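PDB 1P3Y: MrsD protein from Bacillus sp., which catalyses the oxidative decarboxylation of the C-terminal cysteine of the lantibiotic mersacidin to an aminoenethiol residue, using bound FAD. Local coordinates for residues S26-F35 against L170-I180. Numbering follows the deposited sequence.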
ATOM      1  N   SER A  26       0.307  23.711 -27.934  1.00 48.84           N
ATOM      2  CA  SER A  26       0.180  24.689 -29.006  1.00 49.57           C
ATOM      3  C   SER A  26       0.939  25.972 -28.657  1.00 51.38           C
ATOM      4  O   SER A  26       1.642  26.548 -29.499  1.00 51.90           O
ATOM      5  CB  SER A  26      -1.295  25.008 -29.230  1.00 49.58           C
ATOM      6  OG  SER A  26      -2.031  23.809 -29.396  1.00 55.29           O
ATOM      7  N   TYR A  27       0.790  26.423 -27.415  1.00 49.84           N
ATOM      8  CA  TYR A  27       1.476  27.621 -26.978  1.00 50.13           C
ATOM      9  C   TYR A  27       2.933  27.289 -26.755  1.00 51.48           C
ATOM     10  O   TYR A  27       3.824  27.976 -27.249  1.00 53.13           O
ATOM     11  CB  TYR A  27       0.861  28.165 -25.683  1.00 48.96           C
ATOM     12  CG  TYR A  27      -0.582  28.614 -25.843  1.00 53.39           C
ATOM     13  CD1 TYR A  27      -1.628  27.678 -25.930  1.00 55.42           C
ATOM     14  CD2 TYR A  27      -0.904  29.972 -25.950  1.00 52.57           C
ATOM     15  CE1 TYR A  27      -2.959  28.087 -26.116  1.00 52.71           C
ATOM     16  CE2 TYR A  27      -2.220  30.390 -26.146  1.00 49.71           C
ATOM     17  CZ  TYR A  27      -3.239  29.447 -26.226  1.00 53.19           C
ATOM     18  OH  TYR A  27      -4.532  29.872 -26.421  1.00 56.66           O
ATOM     19  N   LEU A  28       3.164  26.208 -26.022  1.00 52.42           N
ATOM     20  CA  LEU A  28       4.511  25.777 -25.690  1.00 53.28           C
ATOM     21  C   LEU A  28       5.427  25.594 -26.897  1.00 51.32           C
ATOM     22  O   LEU A  28       6.568  26.062 -26.881  1.00 49.49           O
ATOM     23  CB  LEU A  28       4.448  24.480 -24.857  1.00 54.24           C
ATOM     24  CG  LEU A  28       4.825  24.546 -23.365  1.00 56.51           C
ATOM     25  CD1 LEU A  28       4.140  25.716 -22.694  1.00 56.44           C
ATOM     26  CD2 LEU A  28       4.440  23.245 -22.675  1.00 51.76           C
ATOM     27  N   LEU A  29       4.935  24.920 -27.936  1.00 50.09           N
ATOM     28  CA  LEU A  29       5.741  24.667 -29.134  1.00 53.65           C
ATOM     29  C   LEU A  29       5.950  25.940 -29.953  1.00 57.12           C
ATOM     30  O   LEU A  29       7.006  26.148 -30.560  1.00 58.03           O
ATOM     31  CB  LEU A  29       5.098  23.567 -29.992  1.00 47.74           C
ATOM     32  CG  LEU A  29       5.097  22.162 -29.363  1.00 50.66           C
ATOM     33  CD1 LEU A  29       4.332  21.179 -30.253  1.00 38.84           C
ATOM     34  CD2 LEU A  29       6.541  21.699 -29.136  1.00 43.07           C
ATOM     35  N   TYR A  30       4.946  26.805 -29.946  1.00 58.81           N
ATOM     36  CA  TYR A  30       5.034  28.052 -30.679  1.00 58.73           C
ATOM     37  C   TYR A  30       6.047  29.006 -30.044  1.00 60.13           C
ATOM     38  O   TYR A  30       6.758  29.720 -30.744  1.00 63.80           O
ATOM     39  CB  TYR A  30       3.662  28.716 -30.748  1.00 65.25           C
ATOM     40  CG  TYR A  30       3.664  30.007 -31.520  1.00 70.39           C
ATOM     41  CD1 TYR A  30       3.843  30.011 -32.906  1.00 71.65           C
ATOM     42  CD2 TYR A  30       3.511  31.227 -30.866  1.00 74.65           C
ATOM     43  CE1 TYR A  30       3.870  31.199 -33.624  1.00 74.10           C
ATOM     44  CE2 TYR A  30       3.540  32.429 -31.571  1.00 79.83           C
ATOM     45  CZ  TYR A  30       3.719  32.408 -32.951  1.00 80.44           C
ATOM     46  OH  TYR A  30       3.743  33.599 -33.646  1.00 80.84           O
ATOM     47  N   PHE A  31       6.101  29.012 -28.716  1.00 58.80           N
ATOM     48  CA  PHE A  31       7.012  29.887 -27.980  1.00 58.64           C
ATOM     49  C   PHE A  31       8.459  29.397 -27.976  1.00 58.63           C
ATOM     50  O   PHE A  31       9.372  30.154 -27.648  1.00 57.63           O
ATOM     51  CB  PHE A  31       6.549  30.032 -26.526  1.00 57.80           C
ATOM     52  CG  PHE A  31       5.214  30.712 -26.364  1.00 65.32           C
ATOM     53  CD1 PHE A  31       4.676  31.491 -27.384  1.00 65.24           C
ATOM     54  CD2 PHE A  31       4.500  30.581 -25.176  1.00 64.58           C
ATOM     55  CE1 PHE A  31       3.450  32.132 -27.221  1.00 68.42           C
ATOM     56  CE2 PHE A  31       3.273  31.219 -25.004  1.00 66.21           C
ATOM     57  CZ  PHE A  31       2.747  31.996 -26.030  1.00 69.15           C
ATOM     58  N   LYS A  32       8.654  28.125 -28.305  1.00 58.12           N
ATOM     59  CA  LYS A  32       9.979  27.510 -28.299  1.00 64.22           C
ATOM     60  C   LYS A  32      11.041  28.230 -29.129  1.00 67.38           C
ATOM     61  O   LYS A  32      12.212  28.264 -28.743  1.00 62.56           O
ATOM     62  CB  LYS A  32       9.881  26.048 -28.746  1.00 65.76           C
ATOM     63  CG  LYS A  32      11.187  25.272 -28.651  1.00 69.85           C
ATOM     64  CD  LYS A  32      10.938  23.831 -28.248  1.00 72.32           C
ATOM     65  N   SER A  33      10.641  28.782 -30.268  1.00 71.14           N
ATOM     66  CA  SER A  33      11.581  29.473 -31.146  1.00 72.43           C
ATOM     67  C   SER A  33      11.848  30.940 -30.805  1.00 70.91           C
ATOM     68  O   SER A  33      12.791  31.539 -31.332  1.00 77.14           O
ATOM     69  CB  SER A  33      11.142  29.341 -32.612  1.00 69.95           C
ATOM     70  OG  SER A  33       9.804  29.768 -32.811  1.00 74.53           O
ATOM     71  N   PHE A  34      11.040  31.512 -29.917  1.00 65.42           N
ATOM     72  CA  PHE A  34      11.197  32.915 -29.544  1.00 61.27           C
ATOM     73  C   PHE A  34      11.955  33.161 -28.234  1.00 60.64           C
ATOM     74  O   PHE A  34      12.424  34.276 -27.995  1.00 62.56           O
ATOM     75  CB  PHE A  34       9.830  33.609 -29.502  1.00 59.14           C
ATOM     76  CG  PHE A  34       9.053  33.520 -30.796  1.00 66.44           C
ATOM     77  CD1 PHE A  34       8.233  32.422 -31.053  1.00 70.45           C
ATOM     78  CD2 PHE A  34       9.126  34.542 -31.747  1.00 67.85           C
ATOM     79  CE1 PHE A  34       7.485  32.335 -32.239  1.00 69.56           C
ATOM     80  CE2 PHE A  34       8.383  34.470 -32.942  1.00 68.99           C
ATOM     81  CZ  PHE A  34       7.559  33.364 -33.185  1.00 70.99           C
ATOM     82  N   PHE A  35      12.067  32.142 -27.382  1.00 59.71           N
ATOM     83  CA  PHE A  35      12.775  32.296 -26.106  1.00 55.14           C
ATOM     84  C   PHE A  35      13.993  31.426 -25.966  1.00 56.03           C
ATOM     85  O   PHE A  35      14.117  30.397 -26.628  1.00 58.37           O
ATOM     86  CB  PHE A  35      11.864  32.006 -24.908  1.00 51.21           C
ATOM     87  CG  PHE A  35      10.615  32.814 -24.891  1.00 48.83           C
ATOM     88  CD1 PHE A  35       9.528  32.458 -25.700  1.00 45.77           C
ATOM     89  CD2 PHE A  35      10.524  33.948 -24.080  1.00 47.97           C
ATOM     90  CE1 PHE A  35       8.358  33.229 -25.695  1.00 42.63           C
ATOM     91  CE2 PHE A  35       9.365  34.728 -24.063  1.00 44.72           C
ATOM     92  CZ  PHE A  35       8.276  34.367 -24.875  1.00 43.05           C
ATOM     93  N   LEU A 170      -8.794  31.503 -24.642  1.00 60.88           N
ATOM     94  CA  LEU A 170      -7.497  32.161 -24.703  1.00 59.45           C
ATOM     95  C   LEU A 170      -7.200  32.629 -26.123  1.00 57.24           C
ATOM     96  O   LEU A 170      -7.640  31.996 -27.085  1.00 54.04           O
ATOM     97  CB  LEU A 170      -6.399  31.182 -24.259  1.00 57.58           C
ATOM     98  CG  LEU A 170      -6.357  30.734 -22.795  1.00 58.11           C
ATOM     99  CD1 LEU A 170      -5.519  29.458 -22.682  1.00 53.10           C
ATOM    100  CD2 LEU A 170      -5.784  31.855 -21.921  1.00 54.70           C
ATOM    101  N   ILE A 171      -6.453  33.724 -26.256  1.00 51.91           N
ATOM    102  CA  ILE A 171      -6.111  34.207 -27.584  1.00 54.45           C
ATOM    103  C   ILE A 171      -5.045  33.275 -28.136  1.00 54.60           C
ATOM    104  O   ILE A 171      -4.194  32.801 -27.402  1.00 59.04           O
ATOM    105  CB  ILE A 171      -5.583  35.694 -27.596  1.00 54.11           C
ATOM    106  CG1 ILE A 171      -4.212  35.821 -26.920  1.00 55.11           C
ATOM    107  CG2 ILE A 171      -6.601  36.604 -26.941  1.00 50.07           C
ATOM    108  CD1 ILE A 171      -4.225  35.684 -25.437  1.00 68.45           C
ATOM    109  N   THR A 172      -5.114  32.998 -29.429  1.00 55.70           N
ATOM    110  CA  THR A 172      -4.159  32.114 -30.092  1.00 54.84           C
ATOM    111  C   THR A 172      -2.703  32.354 -29.659  1.00 53.28           C
ATOM    112  O   THR A 172      -2.344  33.446 -29.196  1.00 51.48           O
ATOM    113  CB  THR A 172      -4.301  32.268 -31.628  1.00 55.93           C
ATOM    114  OG1 THR A 172      -4.115  33.645 -31.994  1.00 58.06           O
ATOM    115  CG2 THR A 172      -5.705  31.847 -32.065  1.00 47.65           C
ATOM    116  N   PRO A 173      -1.847  31.329 -29.798  1.00 52.78           N
ATOM    117  CA  PRO A 173      -0.436  31.429 -29.417  1.00 54.71           C
ATOM    118  C   PRO A 173       0.246  32.700 -29.892  1.00 58.04           C
ATOM    119  O   PRO A 173       0.988  33.329 -29.131  1.00 59.93           O
ATOM    120  CB  PRO A 173       0.181  30.182 -30.037  1.00 54.42           C
ATOM    121  CG  PRO A 173      -0.926  29.182 -29.920  1.00 53.85           C
ATOM    122  CD  PRO A 173      -2.154  29.989 -30.328  1.00 53.77           C
ATOM    123  N   ASP A 174       0.005  33.071 -31.146  1.00 60.13           N
ATOM    124  CA  ASP A 174       0.606  34.283 -31.718  1.00 61.16           C
ATOM    125  C   ASP A 174       0.182  35.562 -30.985  1.00 57.94           C
ATOM    126  O   ASP A 174       1.018  36.403 -30.664  1.00 54.98           O
ATOM    127  CB  ASP A 174       0.258  34.385 -33.208  1.00 67.50           C
ATOM    128  CG  ASP A 174      -1.217  34.157 -33.475  1.00 71.92           C
ATOM    129  OD1 ASP A 174      -1.755  33.132 -32.991  1.00 77.71           O
ATOM    130  OD2 ASP A 174      -1.832  34.995 -34.168  1.00 73.21           O
ATOM    131  N   LYS A 175      -1.110  35.714 -30.717  1.00 58.23           N
ATOM    132  CA  LYS A 175      -1.567  36.899 -29.994  1.00 61.95           C
ATOM    133  C   LYS A 175      -0.868  36.885 -28.637  1.00 60.67           C
ATOM    134  O   LYS A 175      -0.251  37.877 -28.218  1.00 57.97           O
ATOM    135  CB  LYS A 175      -3.079  36.861 -29.744  1.00 65.41           C
ATOM    136  CG  LYS A 175      -3.935  36.419 -30.899  1.00 71.08           C
ATOM    137  CD  LYS A 175      -4.269  37.548 -31.834  1.00 76.73           C
ATOM    138  CE  LYS A 175      -5.391  37.108 -32.778  1.00 81.52           C
ATOM    139  NZ  LYS A 175      -5.079  35.800 -33.454  1.00 80.81           N
ATOM    140  N   ALA A 176      -0.981  35.741 -27.956  1.00 59.81           N
ATOM    141  CA  ALA A 176      -0.385  35.550 -26.636  1.00 56.15           C
ATOM    142  C   ALA A 176       1.094  35.938 -26.619  1.00 54.20           C
ATOM    143  O   ALA A 176       1.559  36.617 -25.694  1.00 48.85           O
ATOM    144  CB  ALA A 176      -0.554  34.114 -26.205  1.00 55.95           C
ATOM    145  N   LEU A 177       1.835  35.506 -27.635  1.00 53.24           N
ATOM    146  CA  LEU A 177       3.256  35.844 -27.713  1.00 59.62           C
ATOM    147  C   LEU A 177       3.418  37.369 -27.707  1.00 61.26           C
ATOM    148  O   LEU A 177       4.242  37.919 -26.964  1.00 59.15           O
ATOM    149  CB  LEU A 177       3.882  35.255 -28.985  1.00 61.86           C
ATOM    150  CG  LEU A 177       5.307  35.705 -29.348  1.00 63.81           C
ATOM    151  CD1 LEU A 177       6.260  35.516 -28.166  1.00 61.52           C
ATOM    152  CD2 LEU A 177       5.781  34.895 -30.561  1.00 64.51           C
ATOM    153  N   LEU A 178       2.615  38.045 -28.531  1.00 60.79           N
ATOM    154  CA  LEU A 178       2.660  39.498 -28.618  1.00 62.30           C
ATOM    155  C   LEU A 178       2.378  40.123 -27.253  1.00 62.07           C
ATOM    156  O   LEU A 178       3.080  41.053 -26.821  1.00 62.08           O
ATOM    157  CB  LEU A 178       1.648  39.995 -29.655  1.00 61.99           C
ATOM    158  CG  LEU A 178       1.872  39.497 -31.093  1.00 65.15           C
ATOM    159  CD1 LEU A 178       0.759  40.029 -31.990  1.00 61.76           C
ATOM    160  CD2 LEU A 178       3.237  39.952 -31.615  1.00 57.64           C
ATOM    161  N   ALA A 179       1.355  39.609 -26.570  1.00 60.42           N
ATOM    162  CA  ALA A 179       1.004  40.120 -25.252  1.00 56.50           C
ATOM    163  C   ALA A 179       2.195  39.948 -24.304  1.00 58.84           C
ATOM    164  O   ALA A 179       2.465  40.820 -23.475  1.00 61.39           O
ATOM    165  CB  ALA A 179      -0.216  39.397 -24.726  1.00 51.72           C
ATOM    166  N   ILE A 180       2.921  38.839 -24.434  1.00 58.69           N
ATOM    167  CA  ILE A 180       4.079  38.624 -23.577  1.00 63.22           C
ATOM    168  C   ILE A 180       5.128  39.701 -23.873  1.00 65.54           C
ATOM    169  O   ILE A 180       5.669  40.327 -22.952  1.00 62.43           O
ATOM    170  CB  ILE A 180       4.747  37.233 -23.816  1.00 67.33           C
ATOM    171  CG1 ILE A 180       3.727  36.104 -23.668  1.00 62.70           C
ATOM    172  CG2 ILE A 180       5.898  37.030 -22.822  1.00 60.93           C
ATOM    173  CD1 ILE A 180       3.116  36.030 -22.321  1.00 70.09           C
TER
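Leu-177 enters a cluster of four aromatic side chains presented by residues 26-35. Its CB lies against Phe-31, 3.6 Å from CE1, and also borders CE2 of Tyr-30. CG anti to the backbone N (chi1 170°) carries the branch toward residues 26-35, where the two methyls meet different rings. CD1 reaches Phe-35, 4.0 Å from CE1, whereas CD2 sits over the centre of the Phe-34 ring in a CH-pi contact and touches CE2 of Tyr-30. One helical turn earlier, Pro-173 is wedged between two tyrosines: its CG stands over the face of Tyr-27, 4.0 Å from the ring centroid, and its CB meets CD2 of Tyr-30. Two residues before the proline, the carbonyl O of Ile-171 accepts a hydrogen bond from the Tyr-27 hydroxyl (OH to O 3.1 Å), which lies 59° out of the carbonyl plane. This ties helix 25-31 to the loop leading into helix 173-183. The helix segments cross at -61° with their axes 9.7 Å apart; Ile-180 reaches strands 84-90 and 119-122, and Phe-35 touches Leu-11 of strand 10-15. Two helices thus pack side by side on one face of the parallel sheet, as in the Rossmann-like alpha/beta fold of HFCD flavoproteins.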